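PDB 3E48: putative nucleoside-diphosphate-sugar epimerase from Staphylococcus aureus subsp. aureus, which is of unknown function but probably binds NAD(P) through a Rossmann fold and may be a nucleoside-diphosphate-sugar epimerase. Local coordinates for residues T173-I184 against F262-Q271; M142-Y150 against Q271-E279. All coordinates share one frame; numbering follows the deposited sequence.

Contact 1: T173-I184 against F262-Q271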
loop_
_atom_site.group_PDB
_atom_site.type_symbol
_atom_site.label_atom_id
_atom_site.label_comp_id
_atom_site.label_asym_id
_atom_site.label_seq_id
_atom_site.Cartn_x
_atom_site.Cartn_y
_atom_site.Cartn_z
ATOM N N THR B 173 7.445 -23.379 0.860
ATOM C CA THR B 173 8.265 -23.673 -0.315
ATOM C C THR B 173 7.658 -23.059 -1.568
ATOM O O THR B 173 6.461 -22.766 -1.611
ATOM C CB THR B 173 8.394 -25.197 -0.585
ATOM O OG1 THR B 173 7.110 -25.731 -0.924
ATOM C CG2 THR B 173 8.946 -25.922 0.625
ATOM N N ARG B 174 8.487 -22.855 -2.586
ATOM C CA ARG B 174 7.982 -22.315 -3.837
ATOM C C ARG B 174 7.066 -23.374 -4.432
ATOM O O ARG B 174 6.043 -23.055 -5.033
ATOM C CB ARG B 174 9.114 -22.017 -4.824
ATOM C CG ARG B 174 10.008 -20.860 -4.428
ATOM C CD ARG B 174 10.654 -20.237 -5.652
ATOM N NE ARG B 174 11.556 -19.153 -5.281
ATOM C CZ ARG B 174 12.836 -19.318 -4.972
ATOM N NH1 ARG B 174 13.377 -20.529 -4.996
ATOM N NH2 ARG B 174 13.571 -18.273 -4.619
ATOM N N ASN B 175 7.437 -24.642 -4.266
ATOM C CA ASN B 175 6.615 -25.724 -4.789
ATOM C C ASN B 175 5.189 -25.626 -4.252
ATOM O O ASN B 175 4.221 -25.762 -5.008
ATOM C CB ASN B 175 7.208 -27.084 -4.416
ATOM C CG ASN B 175 6.333 -28.242 -4.868
ATOM O OD1 ASN B 175 6.076 -28.410 -6.061
ATOM N ND2 ASN B 175 5.866 -29.041 -3.915
ATOM N N ASP B 176 5.051 -25.381 -2.950
ATOM C CA ASP B 176 3.723 -25.270 -2.352
ATOM C C ASP B 176 2.973 -24.016 -2.793
ATOM O O ASP B 176 1.748 -24.041 -2.951
ATOM C CB ASP B 176 3.804 -25.328 -0.821
ATOM C CG ASP B 176 4.063 -26.738 -0.305
ATOM O OD1 ASP B 176 3.818 -27.711 -1.053
ATOM O OD2 ASP B 176 4.491 -26.879 0.856
ATOM N N ILE B 177 3.692 -22.915 -2.990
ATOM C CA ILE B 177 3.039 -21.695 -3.445
ATOM C C ILE B 177 2.482 -22.004 -4.828
ATOM O O ILE B 177 1.329 -21.700 -5.127
ATOM C CB ILE B 177 4.039 -20.527 -3.545
ATOM C CG1 ILE B 177 4.439 -20.084 -2.136
ATOM C CG2 ILE B 177 3.420 -19.367 -4.337
ATOM C CD1 ILE B 177 5.587 -19.115 -2.110
ATOM N N ALA B 178 3.306 -22.633 -5.661
ATOM C CA ALA B 178 2.880 -22.984 -7.008
ATOM C C ALA B 178 1.670 -23.912 -6.986
ATOM O O ALA B 178 0.765 -23.763 -7.805
ATOM C CB ALA B 178 4.032 -23.626 -7.776
ATOM N N ARG B 179 1.638 -24.872 -6.063
ATOM C CA ARG B 179 0.488 -25.777 -6.009
ATOM C C ARG B 179 -0.791 -25.005 -5.696
ATOM O O ARG B 179 -1.851 -25.281 -6.263
ATOM C CB ARG B 179 0.707 -26.881 -4.969
ATOM C CG ARG B 179 1.857 -27.828 -5.303
ATOM C CD ARG B 179 2.126 -28.782 -4.149
ATOM N NE ARG B 179 1.015 -29.702 -3.922
ATOM C CZ ARG B 179 0.878 -30.448 -2.829
ATOM N NH1 ARG B 179 1.781 -30.380 -1.858
ATOM N NH2 ARG B 179 -0.156 -31.263 -2.707
ATOM N N GLY B 180 -0.689 -24.033 -4.795
ATOM C CA GLY B 180 -1.851 -23.234 -4.448
ATOM C C GLY B 180 -2.309 -22.387 -5.623
ATOM O O GLY B 180 -3.507 -22.265 -5.882
ATOM N N VAL B 181 -1.356 -21.793 -6.336
ATOM C CA VAL B 181 -1.681 -20.959 -7.486
ATOM C C VAL B 181 -2.339 -21.796 -8.589
ATOM O O VAL B 181 -3.320 -21.368 -9.195
ATOM C CB VAL B 181 -0.412 -20.248 -8.027
ATOM C CG1 VAL B 181 -0.719 -19.520 -9.325
ATOM C CG2 VAL B 181 0.102 -19.251 -6.987
ATOM N N ILE B 182 -1.800 -22.989 -8.832
ATOM C CA ILE B 182 -2.342 -23.898 -9.842
ATOM C C ILE B 182 -3.774 -24.290 -9.476
ATOM O O ILE B 182 -4.660 -24.329 -10.333
ATOM C CB ILE B 182 -1.477 -25.180 -9.955
ATOM C CG1 ILE B 182 -0.138 -24.851 -10.634
ATOM C CG2 ILE B 182 -2.234 -26.274 -10.707
ATOM C CD1 ILE B 182 -0.250 -24.427 -12.090
ATOM N N ALA B 183 -4.004 -24.565 -8.196
ATOM C CA ALA B 183 -5.336 -24.945 -7.737
ATOM C C ALA B 183 -6.326 -23.817 -8.007
ATOM O O ALA B 183 -7.474 -24.062 -8.381
ATOM C CB ALA B 183 -5.310 -25.278 -6.247
ATOM N N ILE B 184 -5.881 -22.578 -7.816
ATOM C CA ILE B 184 -6.743 -21.429 -8.060
ATOM C C ILE B 184 -7.046 -21.316 -9.552
ATOM O O ILE B 184 -8.201 -21.163 -9.948
ATOM C CB ILE B 184 -6.082 -20.127 -7.573
ATOM C CG1 ILE B 184 -5.904 -20.190 -6.053
ATOM C CG2 ILE B 184 -6.929 -18.921 -7.977
ATOM C CD1 ILE B 184 -5.160 -19.009 -5.463
ATOM N N PHE B 262 -4.122 -22.816 1.982
ATOM C CA PHE B 262 -3.378 -23.851 1.269
ATOM C C PHE B 262 -4.087 -25.197 1.368
ATOM O O PHE B 262 -4.313 -25.870 0.360
ATOM C CB PHE B 262 -1.962 -23.994 1.824
ATOM C CG PHE B 262 -1.147 -25.039 1.121
ATOM C CD1 PHE B 262 -0.549 -24.767 -0.107
ATOM C CD2 PHE B 262 -0.995 -26.306 1.674
ATOM C CE1 PHE B 262 0.189 -25.743 -0.772
ATOM C CE2 PHE B 262 -0.259 -27.291 1.016
ATOM C CZ PHE B 262 0.335 -27.009 -0.210
ATOM N N LYS B 263 -4.435 -25.590 2.589
ATOM C CA LYS B 263 -5.112 -26.860 2.813
ATOM C C LYS B 263 -6.471 -26.910 2.122
ATOM O O LYS B 263 -6.846 -27.936 1.558
ATOM C CB LYS B 263 -5.279 -27.104 4.318
ATOM C CG LYS B 263 -5.686 -28.528 4.689
ATOM C CD LYS B 263 -7.181 -28.759 4.548
ATOM C CE LYS B 263 -7.961 -27.936 5.570
ATOM N NZ LYS B 263 -9.434 -28.120 5.429
ATOM N N GLN B 264 -7.211 -25.808 2.155
ATOM C CA GLN B 264 -8.526 -25.786 1.521
ATOM C C GLN B 264 -8.422 -25.802 -0.001
ATOM O O GLN B 264 -9.299 -26.331 -0.682
ATOM C CB GLN B 264 -9.319 -24.557 1.974
ATOM C CG GLN B 264 -9.491 -24.484 3.492
ATOM C CD GLN B 264 -10.389 -23.346 3.931
ATOM O OE1 GLN B 264 -10.307 -22.236 3.405
ATOM N NE2 GLN B 264 -11.239 -23.610 4.916
ATOM N N LEU B 265 -7.346 -25.231 -0.534
ATOM C CA LEU B 265 -7.150 -25.186 -1.979
ATOM C C LEU B 265 -6.511 -26.444 -2.562
ATOM O O LEU B 265 -6.974 -26.966 -3.580
ATOM C CB LEU B 265 -6.293 -23.975 -2.358
ATOM C CG LEU B 265 -6.955 -22.605 -2.206
ATOM C CD1 LEU B 265 -5.912 -21.498 -2.369
ATOM C CD2 LEU B 265 -8.063 -22.461 -3.247
ATOM N N VAL B 266 -5.452 -26.927 -1.919
ATOM C CA VAL B 266 -4.730 -28.098 -2.405
ATOM C C VAL B 266 -5.122 -29.409 -1.728
ATOM O O VAL B 266 -4.697 -30.480 -2.156
ATOM C CB VAL B 266 -3.198 -27.911 -2.249
ATOM C CG1 VAL B 266 -2.785 -26.533 -2.756
ATOM C CG2 VAL B 266 -2.797 -28.094 -0.806
ATOM N N ASN B 267 -5.924 -29.320 -0.671
ATOM C CA ASN B 267 -6.371 -30.499 0.064
ATOM C C ASN B 267 -5.181 -31.328 0.562
ATOM O O ASN B 267 -5.163 -32.555 0.456
ATOM C CB ASN B 267 -7.287 -31.362 -0.820
ATOM C CG ASN B 267 -8.450 -30.571 -1.412
ATOM O OD1 ASN B 267 -8.262 -29.733 -2.294
ATOM N ND2 ASN B 267 -9.658 -30.833 -0.921
ATOM N N ASP B 268 -4.185 -30.646 1.112
ATOM C CA ASP B 268 -3.001 -31.319 1.625
ATOM C C ASP B 268 -2.293 -30.403 2.611
ATOM O O ASP B 268 -2.648 -29.232 2.741
ATOM C CB ASP B 268 -2.071 -31.694 0.461
ATOM C CG ASP B 268 -0.862 -32.496 0.908
ATOM O OD1 ASP B 268 -0.991 -33.309 1.851
ATOM O OD2 ASP B 268 0.217 -32.330 0.300
ATOM N N GLN B 269 -1.313 -30.949 3.318
ATOM C CA GLN B 269 -0.545 -30.187 4.293
ATOM C C GLN B 269 0.694 -29.613 3.613
ATOM O O GLN B 269 1.294 -30.264 2.759
ATOM C CB GLN B 269 -0.105 -31.100 5.441
ATOM C CG GLN B 269 -1.239 -31.690 6.269
ATOM C CD GLN B 269 -1.911 -30.658 7.151
ATOM O OE1 GLN B 269 -1.248 -29.948 7.904
ATOM N NE2 GLN B 269 -3.233 -30.580 7.072
ATOM N N PRO B 270 1.085 -28.381 3.968
ATOM C CA PRO B 270 2.280 -27.806 3.342
ATOM C C PRO B 270 3.512 -28.572 3.808
ATOM O O PRO B 270 3.500 -29.170 4.882
ATOM C CB PRO B 270 2.268 -26.358 3.836
ATOM C CG PRO B 270 1.572 -26.452 5.159
ATOM C CD PRO B 270 0.435 -27.403 4.856
ATOM N N GLN B 271 4.566 -28.567 2.999
ATOM C CA GLN B 271 5.788 -29.266 3.359
ATOM C C GLN B 271 6.556 -28.505 4.435
ATOM O O GLN B 271 6.752 -27.294 4.329
ATOM C CB GLN B 271 6.681 -29.451 2.133
ATOM C CG GLN B 271 7.876 -30.345 2.403
ATOM C CD GLN B 271 8.738 -30.568 1.177
ATOM O OE1 GLN B 271 9.523 -31.519 1.123
ATOM N NE2 GLN B 271 8.606 -29.690 0.189
HETATM O O HOH W 1 5.998 -25.446 2.443
#
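The capped N-terminal turn of helix 174-184, in the Rossmann-type region that probably binds NAD(P), meets the chain that returns after helix 262-266. Thr173 is the N-cap, and its OG1 accepts from Asp176 N at 2.9 Å. With CG beside the backbone N (chi1 -75°), the Asp176 carboxylate projects off the helix toward 270-271. Asp176 OD2 accepts from Gln271 N at 2.7 Å. The bond is nearly straight (166°) and reaches the syn side of the carboxylate, slightly out of its plane. A water donates to the same OD2 and to Gln271 O, and accepts from Thr173 N. Two donors therefore grip one buried oxygen, and the water ties both backbones together.

The other oxygen, Asp176 OD1, forms a long, weak salt bridge with Arg179 NH1. The Arg179 chain bends at chi3, and its guanidinium also pairs with Asp268. Arg179 NH2 donates to Asp268 OD2 at 3.2 Å. That oxygen is at the guanidinium edge, in plane, and is met on its anti side. One arginine thus lies between two acids, which probably favours the charged form of both.

The Phe262 ring stands perpendicular to the Arg179 guanidinium, with CZ over one of its faces. Asp176 O lies at the ring edge, 3.2 Å from Phe262 CE1. Further along, Val266 CG1 lies 3.8 Å from Gly180 CA. Ala183 CB rests on Leu265 O, and Ile184 CG1 touches Leu265 CD1 at 3.9 Å. The axes of the short helix segments approach to 9.0 Å, at 54°.

Leu265 and Ile184 also pack on Tyr195 of strand 194-203. Ile177 and Ile184 reach strand 134-143, and Arg174 and Ala178 turn to helix 11-22.

Contact 2: M142-Y150 against Q271-E279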
loop_
_atom_site.group_PDB
_atom_site.type_symbol
_atom_site.label_atom_id
_atom_site.label_comp_id
_atom_site.label_asym_id
_atom_site.label_seq_id
_atom_site.Cartn_x
_atom_site.Cartn_y
_atom_site.Cartn_z
HETATM N N MSE B 142 7.165 -16.355 3.283
HETATM C CA MSE B 142 8.577 -16.355 2.885
HETATM C C MSE B 142 9.099 -17.684 2.322
HETATM O O MSE B 142 8.891 -18.739 2.910
HETATM C CB MSE B 142 9.448 -15.927 4.077
HETATM C CG MSE B 142 10.899 -15.620 3.716
HETATM SE SE MSE B 142 11.976 -15.096 5.249
HETATM C CE MSE B 142 11.131 -13.401 5.666
ATOM N N TYR B 143 9.793 -17.628 1.185
ATOM C CA TYR B 143 10.333 -18.843 0.572
ATOM C C TYR B 143 11.292 -19.612 1.476
ATOM O O TYR B 143 12.183 -19.026 2.093
ATOM C CB TYR B 143 11.107 -18.527 -0.711
ATOM C CG TYR B 143 10.348 -17.816 -1.798
ATOM C CD1 TYR B 143 9.121 -18.294 -2.255
ATOM C CD2 TYR B 143 10.894 -16.691 -2.420
ATOM C CE1 TYR B 143 8.457 -17.675 -3.310
ATOM C CE2 TYR B 143 10.240 -16.067 -3.473
ATOM C CZ TYR B 143 9.024 -16.564 -3.912
ATOM O OH TYR B 143 8.382 -15.955 -4.961
HETATM N N MSE B 144 11.130 -20.931 1.525
HETATM C CA MSE B 144 12.032 -21.776 2.311
HETATM C C MSE B 144 13.268 -22.068 1.470
HETATM O O MSE B 144 14.366 -22.228 1.997
HETATM C CB MSE B 144 11.393 -23.129 2.628
HETATM C CG MSE B 144 10.442 -23.163 3.792
HETATM SE SE MSE B 144 9.711 -24.944 3.984
HETATM C CE MSE B 144 8.361 -24.511 5.299
ATOM N N ASP B 145 13.064 -22.142 0.159
ATOM C CA ASP B 145 14.117 -22.490 -0.786
ATOM C C ASP B 145 15.507 -21.874 -0.581
ATOM O O ASP B 145 16.507 -22.591 -0.587
ATOM C CB ASP B 145 13.614 -22.232 -2.213
ATOM C CG ASP B 145 12.319 -22.968 -2.507
ATOM O OD1 ASP B 145 11.294 -22.659 -1.858
ATOM O OD2 ASP B 145 12.316 -23.863 -3.377
ATOM N N PRO B 146 15.592 -20.550 -0.383
ATOM C CA PRO B 146 16.883 -19.881 -0.182
ATOM C C PRO B 146 17.737 -20.464 0.947
ATOM O O PRO B 146 18.964 -20.327 0.946
ATOM C CB PRO B 146 16.477 -18.435 0.093
ATOM C CG PRO B 146 15.233 -18.285 -0.724
ATOM C CD PRO B 146 14.495 -19.565 -0.406
ATOM N N LEU B 147 17.092 -21.114 1.907
ATOM C CA LEU B 147 17.814 -21.689 3.033
ATOM C C LEU B 147 18.808 -22.779 2.635
ATOM O O LEU B 147 19.845 -22.933 3.277
ATOM C CB LEU B 147 16.827 -22.241 4.069
ATOM C CG LEU B 147 15.944 -21.187 4.749
ATOM C CD1 LEU B 147 14.932 -21.859 5.659
ATOM C CD2 LEU B 147 16.825 -20.226 5.537
ATOM N N LYS B 148 18.509 -23.527 1.576
ATOM C CA LYS B 148 19.418 -24.593 1.158
ATOM C C LYS B 148 20.795 -24.096 0.719
ATOM O O LYS B 148 21.814 -24.541 1.248
ATOM C CB LYS B 148 18.784 -25.440 0.049
ATOM C CG LYS B 148 17.675 -26.357 0.530
ATOM C CD LYS B 148 17.214 -27.300 -0.576
ATOM C CE LYS B 148 16.220 -28.325 -0.050
ATOM N NZ LYS B 148 15.774 -29.285 -1.100
ATOM N N PRO B 149 20.850 -23.171 -0.254
ATOM C CA PRO B 149 22.151 -22.662 -0.709
ATOM C C PRO B 149 22.870 -21.828 0.349
ATOM O O PRO B 149 24.075 -21.579 0.251
ATOM C CB PRO B 149 21.790 -21.823 -1.933
ATOM C CG PRO B 149 20.533 -22.471 -2.433
ATOM C CD PRO B 149 19.777 -22.729 -1.161
ATOM N N TYR B 150 22.127 -21.402 1.362
ATOM C CA TYR B 150 22.684 -20.573 2.422
ATOM C C TYR B 150 23.325 -21.396 3.536
ATOM O O TYR B 150 24.210 -20.915 4.244
ATOM C CB TYR B 150 21.572 -19.675 2.975
ATOM C CG TYR B 150 22.002 -18.634 3.985
ATOM C CD1 TYR B 150 23.180 -17.902 3.819
ATOM C CD2 TYR B 150 21.191 -18.338 5.078
ATOM C CE1 TYR B 150 23.533 -16.897 4.722
ATOM C CE2 TYR B 150 21.531 -17.339 5.979
ATOM C CZ TYR B 150 22.698 -16.622 5.801
ATOM O OH TYR B 150 23.019 -15.632 6.700
ATOM N N GLN B 271 4.566 -28.567 2.999
ATOM C CA GLN B 271 5.788 -29.266 3.359
ATOM C C GLN B 271 6.556 -28.505 4.435
ATOM O O GLN B 271 6.752 -27.294 4.329
ATOM C CB GLN B 271 6.681 -29.451 2.133
ATOM C CG GLN B 271 7.876 -30.345 2.403
ATOM C CD GLN B 271 8.738 -30.568 1.177
ATOM O OE1 GLN B 271 9.523 -31.519 1.123
ATOM N NE2 GLN B 271 8.606 -29.690 0.189
ATOM N N THR B 272 6.980 -29.219 5.473
ATOM C CA THR B 272 7.737 -28.624 6.571
ATOM C C THR B 272 9.161 -28.337 6.122
ATOM O O THR B 272 9.629 -28.891 5.125
ATOM C CB THR B 272 7.838 -29.586 7.760
ATOM O OG1 THR B 272 8.614 -30.729 7.369
ATOM C CG2 THR B 272 6.461 -30.037 8.203
ATOM N N LEU B 273 9.861 -27.482 6.860
ATOM C CA LEU B 273 11.243 -27.176 6.507
ATOM C C LEU B 273 12.108 -28.434 6.638
ATOM O O LEU B 273 12.961 -28.704 5.788
ATOM C CB LEU B 273 11.800 -26.065 7.403
ATOM C CG LEU B 273 13.274 -25.698 7.204
ATOM C CD1 LEU B 273 13.543 -25.336 5.747
ATOM C CD2 LEU B 273 13.621 -24.528 8.107
ATOM N N GLN B 274 11.877 -29.199 7.701
ATOM C CA GLN B 274 12.628 -30.431 7.948
ATOM C C GLN B 274 12.535 -31.359 6.738
ATOM O O GLN B 274 13.538 -31.901 6.269
ATOM C CB GLN B 274 12.075 -31.164 9.176
ATOM C CG GLN B 274 11.963 -30.337 10.453
ATOM C CD GLN B 274 10.633 -29.603 10.577
ATOM O OE1 GLN B 274 10.378 -28.624 9.873
ATOM N NE2 GLN B 274 9.778 -30.083 11.477
ATOM N N SER B 275 11.315 -31.539 6.248
ATOM C CA SER B 275 11.055 -32.390 5.096
ATOM C C SER B 275 11.712 -31.832 3.838
ATOM O O SER B 275 12.292 -32.574 3.042
ATOM C CB SER B 275 9.547 -32.510 4.875
ATOM O OG SER B 275 9.256 -33.234 3.695
ATOM N N PHE B 276 11.615 -30.518 3.664
ATOM C CA PHE B 276 12.190 -29.848 2.508
ATOM C C PHE B 276 13.696 -30.050 2.435
ATOM O O PHE B 276 14.244 -30.337 1.370
ATOM C CB PHE B 276 11.863 -28.354 2.563
ATOM C CG PHE B 276 12.465 -27.557 1.442
ATOM C CD1 PHE B 276 12.120 -27.820 0.121
ATOM C CD2 PHE B 276 13.382 -26.546 1.708
ATOM C CE1 PHE B 276 12.678 -27.085 -0.921
ATOM C CE2 PHE B 276 13.946 -25.805 0.673
ATOM C CZ PHE B 276 13.593 -26.076 -0.644
ATOM N N LEU B 277 14.366 -29.902 3.571
ATOM C CA LEU B 277 15.811 -30.073 3.626
ATOM C C LEU B 277 16.203 -31.543 3.482
ATOM O O LEU B 277 17.266 -31.857 2.950
ATOM C CB LEU B 277 16.353 -29.517 4.943
ATOM C CG LEU B 277 16.143 -28.019 5.184
ATOM C CD1 LEU B 277 16.683 -27.660 6.555
ATOM C CD2 LEU B 277 16.834 -27.204 4.101
ATOM N N GLN B 278 15.335 -32.435 3.954
ATOM C CA GLN B 278 15.588 -33.873 3.887
ATOM C C GLN B 278 15.418 -34.401 2.463
ATOM O O GLN B 278 15.717 -35.565 2.182
ATOM C CB GLN B 278 14.627 -34.615 4.827
ATOM C CG GLN B 278 14.895 -36.110 4.962
ATOM C CD GLN B 278 13.802 -36.835 5.732
ATOM O OE1 GLN B 278 13.909 -38.033 6.007
ATOM N NE2 GLN B 278 12.741 -36.113 6.076
ATOM N N GLU B 279 14.941 -33.539 1.567
ATOM C CA GLU B 279 14.719 -33.914 0.174
ATOM C C GLU B 279 15.948 -34.628 -0.379
ATOM O O GLU B 279 15.841 -35.668 -1.027
ATOM C CB GLU B 279 14.425 -32.671 -0.668
ATOM C CG GLU B 279 13.507 -32.930 -1.848
ATOM C CD GLU B 279 12.053 -33.062 -1.435
ATOM O OE1 GLU B 279 11.437 -32.029 -1.095
ATOM O OE2 GLU B 279 11.529 -34.197 -1.442
#
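Met144, Leu147 and Lys148 pack against Leu273, Phe276 and Leu277, and Phe276 and Lys148 give up the most surface. The tight part is largely apolar and mostly buried. Met144 is modelled as selenomethionine. Its extended chain lays Met144 SE 3.7 Å from Leu273 CA, and Met144 CE comes to 3.4 Å from Gln271 O. The same SE sits oblique to the Phe276 ring, 5.2 Å from the centroid, a Met-aromatic contact. Leu147 CD1 meets Leu273 CD1 at 3.7 Å, the two side chains crossing at about a right angle. Phe276 has CG anti to its N (chi1 177°), which carries the ring across to Asp145 and Lys148. Asp145 CA stands 3.6 Å from Phe276 CE2. Asp145 OD2 stays against Phe276 CZ, while OD1 accepts from Arg174 N. The extended Lys148 chain runs over one ring face, with Lys148 CE 3.6 Å from the Phe276 centroid, a CH-pi contact.

The first segment leaves strand 134-143 of the Rossmann-type sheet through a type I beta turn, Met144 to Leu147, and enters helix 147-157. The facing helix 273-277 is N-capped by Thr272, whose OG1 accepts from Ser275 N. Its Leu273 and Leu277 also pack on helix 204-215.

Toward solvent the contact loosens at the lysine ammonium. Lys148 NZ lies 4.0 Å from the Phe276 centroid, 18° off the ring normal, a cation-pi contact. Lys148 NZ also makes a weak hydrogen bond to Phe276 O at 3.1 Å. Exposed Glu279 meets the ammonium through CB; its carboxylate stays farther off, not in contact.

The centres of contacts 1 and 2 lie about 16 Å apart. Along the chain the order is 142-150, 173-184, 262-271, 271-279, so contact 1 falls within the span that contact 2 closes. Gln271 belongs to both, and helices 261-266 and 273-277 follow one another. Strands 134-143 and 168-172 are parallel neighbours in the main sheet. Segment 142-150 begins at the end of strand 134-143, and strand 168-172 runs into 173-184. The two contacts also touch directly, where Arg174 packs on Tyr143. Together they fasten the C-terminal part of the chain to the predicted NAD(P)H-binding region.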